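Local coordinates for protein mandelate racemase/muconate lactonizing enzyme (Polaromonas sp., PDB 3CB3) that belongs to the enolase superfamily, is classed with the mandelate racemases, binds L-glucaric acid and probably acts on acid sugars, at residues 144-149 with 352-357. Numbering follows the deposited sequence.
Sequences SYRDSV and DGRMLV
Arg354 reaches along Ser148 and grips it side-on with two nitrogens. NE donates to Ser148 OG over a short 2.5 Å, the hydroxyl lying in the guanidinium plane, while NH2 reaches Ser148 O at 2.8 Å from above the carbonyl plane, a more bent bond (143°). The bend at chi3 (69°) sets the guanidinium edge of Arg354 against Ser148, and Ser148 OG, set between its own N and carbonyl carbon (chi1 68°), meets it. NH2 also makes a salt bridge to Glu331, so a leucine here would probably leave that carboxylate and both Ser148 oxygens without these donors. Arg146 passes its CD 4.0 Å from Arg354 NH2, the two side chains crossing at about a right angle; its own NH1 goes to Tyr328 O. The backbones form an antiparallel strand pair: Val149 N to Met355 O (2.8 Å) and Met355 N to Val149 O (2.7 Å) make Val149–Met355 a hydrogen-bonded pair, next to the non-hydrogen-bonded pair Ser148–Leu356. Strand 148-152 also runs parallel to 333-335 on its other side, consistent with the opening strand of the enolase-type barrel. Val149 and Met355 lie on one face, where helix 318-326 packs on them through Ala325 and Val322, and Val334 of the adjoining strand also touches both; Val149 CG2 meets Val357 CG2 at 4.1 Å. Beyond the pairs, Asp147 O accepts Val357 N at 2.9 Å and a water that also donates to Val357 O, while Leu356 CD1 packs 3.4 Å from Asp147 O.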
loop_
_atom_site.group_PDB
_atom_site.type_symbol
_atom_site.label_atom_id
_atom_site.label_comp_id
_atom_site.label_asym_id
_atom_site.label_seq_id
_atom_site.Cartn_x
_atom_site.Cartn_y
_atom_site.Cartn_z
ATOM N N SER A 144 -14.493 27.431 -1.686
ATOM C CA SER A 144 -13.135 27.963 -1.757
ATOM C C SER A 144 -12.891 29.152 -0.839
ATOM O O SER A 144 -13.821 29.753 -0.301
ATOM C CB SER A 144 -12.786 28.348 -3.198
ATOM O OG SER A 144 -13.410 29.558 -3.576
ATOM N N TYR A 145 -11.617 29.471 -0.660
ATOM C CA TYR A 145 -11.202 30.579 0.181
ATOM C C TYR A 145 -10.427 31.580 -0.669
ATOM O O TYR A 145 -10.075 32.653 -0.196
ATOM C CB TYR A 145 -10.293 30.077 1.305
ATOM C CG TYR A 145 -10.985 29.331 2.417
ATOM C CD1 TYR A 145 -11.373 29.985 3.587
ATOM C CD2 TYR A 145 -11.213 27.954 2.326
ATOM C CE1 TYR A 145 -11.958 29.289 4.641
ATOM C CE2 TYR A 145 -11.800 27.249 3.379
ATOM C CZ TYR A 145 -12.162 27.923 4.528
ATOM O OH TYR A 145 -12.684 27.222 5.586
ATOM N N ARG A 146 -10.162 31.220 -1.920
ATOM C CA ARG A 146 -9.406 32.089 -2.813
ATOM C C ARG A 146 -9.633 31.746 -4.286
ATOM O O ARG A 146 -9.911 30.593 -4.640
ATOM C CB ARG A 146 -7.909 31.995 -2.469
ATOM C CG ARG A 146 -7.326 30.575 -2.552
ATOM C CD ARG A 146 -5.955 30.482 -1.857
ATOM N NE ARG A 146 -6.068 30.607 -0.401
ATOM C CZ ARG A 146 -6.497 29.638 0.403
ATOM N NH1 ARG A 146 -6.845 28.464 -0.099
ATOM N NH2 ARG A 146 -6.594 29.847 1.707
ATOM N N ASP A 147 -9.513 32.751 -5.147
ATOM C CA ASP A 147 -9.709 32.540 -6.576
ATOM C C ASP A 147 -8.398 32.227 -7.295
ATOM O O ASP A 147 -8.399 31.892 -8.476
ATOM C CB ASP A 147 -10.360 33.767 -7.212
ATOM C CG ASP A 147 -11.688 34.106 -6.579
ATOM O OD1 ASP A 147 -12.485 33.176 -6.332
ATOM O OD2 ASP A 147 -11.934 35.304 -6.332
ATOM N N SER A 148 -7.286 32.360 -6.577
ATOM C CA SER A 148 -5.966 32.062 -7.131
ATOM C C SER A 148 -5.083 31.516 -5.999
ATOM O O SER A 148 -5.299 31.822 -4.830
ATOM C CB SER A 148 -5.332 33.316 -7.757
ATOM O OG SER A 148 -4.999 34.275 -6.766
ATOM N N VAL A 149 -4.084 30.719 -6.360
ATOM C CA VAL A 149 -3.197 30.087 -5.385
ATOM C C VAL A 149 -1.731 30.377 -5.689
ATOM O O VAL A 149 -1.313 30.289 -6.836
ATOM C CB VAL A 149 -3.401 28.547 -5.414
ATOM C CG1 VAL A 149 -2.497 27.868 -4.389
ATOM C CG2 VAL A 149 -4.870 28.216 -5.173
ATOM N N ASP A 352 1.080 37.154 -11.780
ATOM C CA ASP A 352 1.593 37.785 -10.575
ATOM C C ASP A 352 1.876 36.875 -9.380
ATOM O O ASP A 352 1.490 37.183 -8.252
ATOM C CB ASP A 352 0.651 38.918 -10.164
ATOM C CG ASP A 352 0.502 39.969 -11.254
ATOM O OD1 ASP A 352 1.542 40.467 -11.743
ATOM O OD2 ASP A 352 -0.649 40.296 -11.624
ATOM N N GLY A 353 2.554 35.757 -9.635
ATOM C CA GLY A 353 2.910 34.838 -8.564
ATOM C C GLY A 353 1.852 33.845 -8.111
ATOM O O GLY A 353 2.074 33.097 -7.159
ATOM N N ARG A 354 0.712 33.820 -8.791
ATOM C CA ARG A 354 -0.368 32.918 -8.416
ATOM C C ARG A 354 -0.966 32.222 -9.625
ATOM O O ARG A 354 -0.904 32.737 -10.742
ATOM C CB ARG A 354 -1.472 33.709 -7.704
ATOM C CG ARG A 354 -0.958 34.606 -6.589
ATOM C CD ARG A 354 -2.066 35.439 -5.973
ATOM N NE ARG A 354 -3.012 34.625 -5.212
ATOM C CZ ARG A 354 -2.881 34.316 -3.928
ATOM N NH1 ARG A 354 -1.835 34.752 -3.244
ATOM N NH2 ARG A 354 -3.816 33.590 -3.321
ATOM N N MET A 355 -1.535 31.039 -9.417
ATOM C CA MET A 355 -2.180 30.364 -10.525
ATOM C C MET A 355 -3.666 30.505 -10.279
ATOM O O MET A 355 -4.144 30.351 -9.155
ATOM C CB MET A 355 -1.759 28.888 -10.639
ATOM C CG MET A 355 -2.192 27.957 -9.552
ATOM S SD MET A 355 -1.612 26.267 -9.958
ATOM C CE MET A 355 -2.805 25.769 -11.074
ATOM N N LEU A 356 -4.386 30.835 -11.339
ATOM C CA LEU A 356 -5.820 31.050 -11.265
ATOM C C LEU A 356 -6.598 29.745 -11.161
ATOM O O LEU A 356 -6.358 28.805 -11.922
ATOM C CB LEU A 356 -6.271 31.827 -12.505
ATOM C CG LEU A 356 -7.696 32.392 -12.519
ATOM C CD1 LEU A 356 -7.842 33.476 -11.454
ATOM C CD2 LEU A 356 -7.990 32.970 -13.897
ATOM N N VAL A 357 -7.530 29.685 -10.215
ATOM C CA VAL A 357 -8.344 28.489 -10.056
ATOM C C VAL A 357 -9.297 28.465 -11.245
ATOM O O VAL A 357 -10.015 29.435 -11.488
ATOM C CB VAL A 357 -9.169 28.529 -8.742
ATOM C CG1 VAL A 357 -10.015 27.264 -8.619
ATOM C CG2 VAL A 357 -8.236 28.675 -7.538
HETATM O O HOH W 1 -10.592 31.777 -10.052
#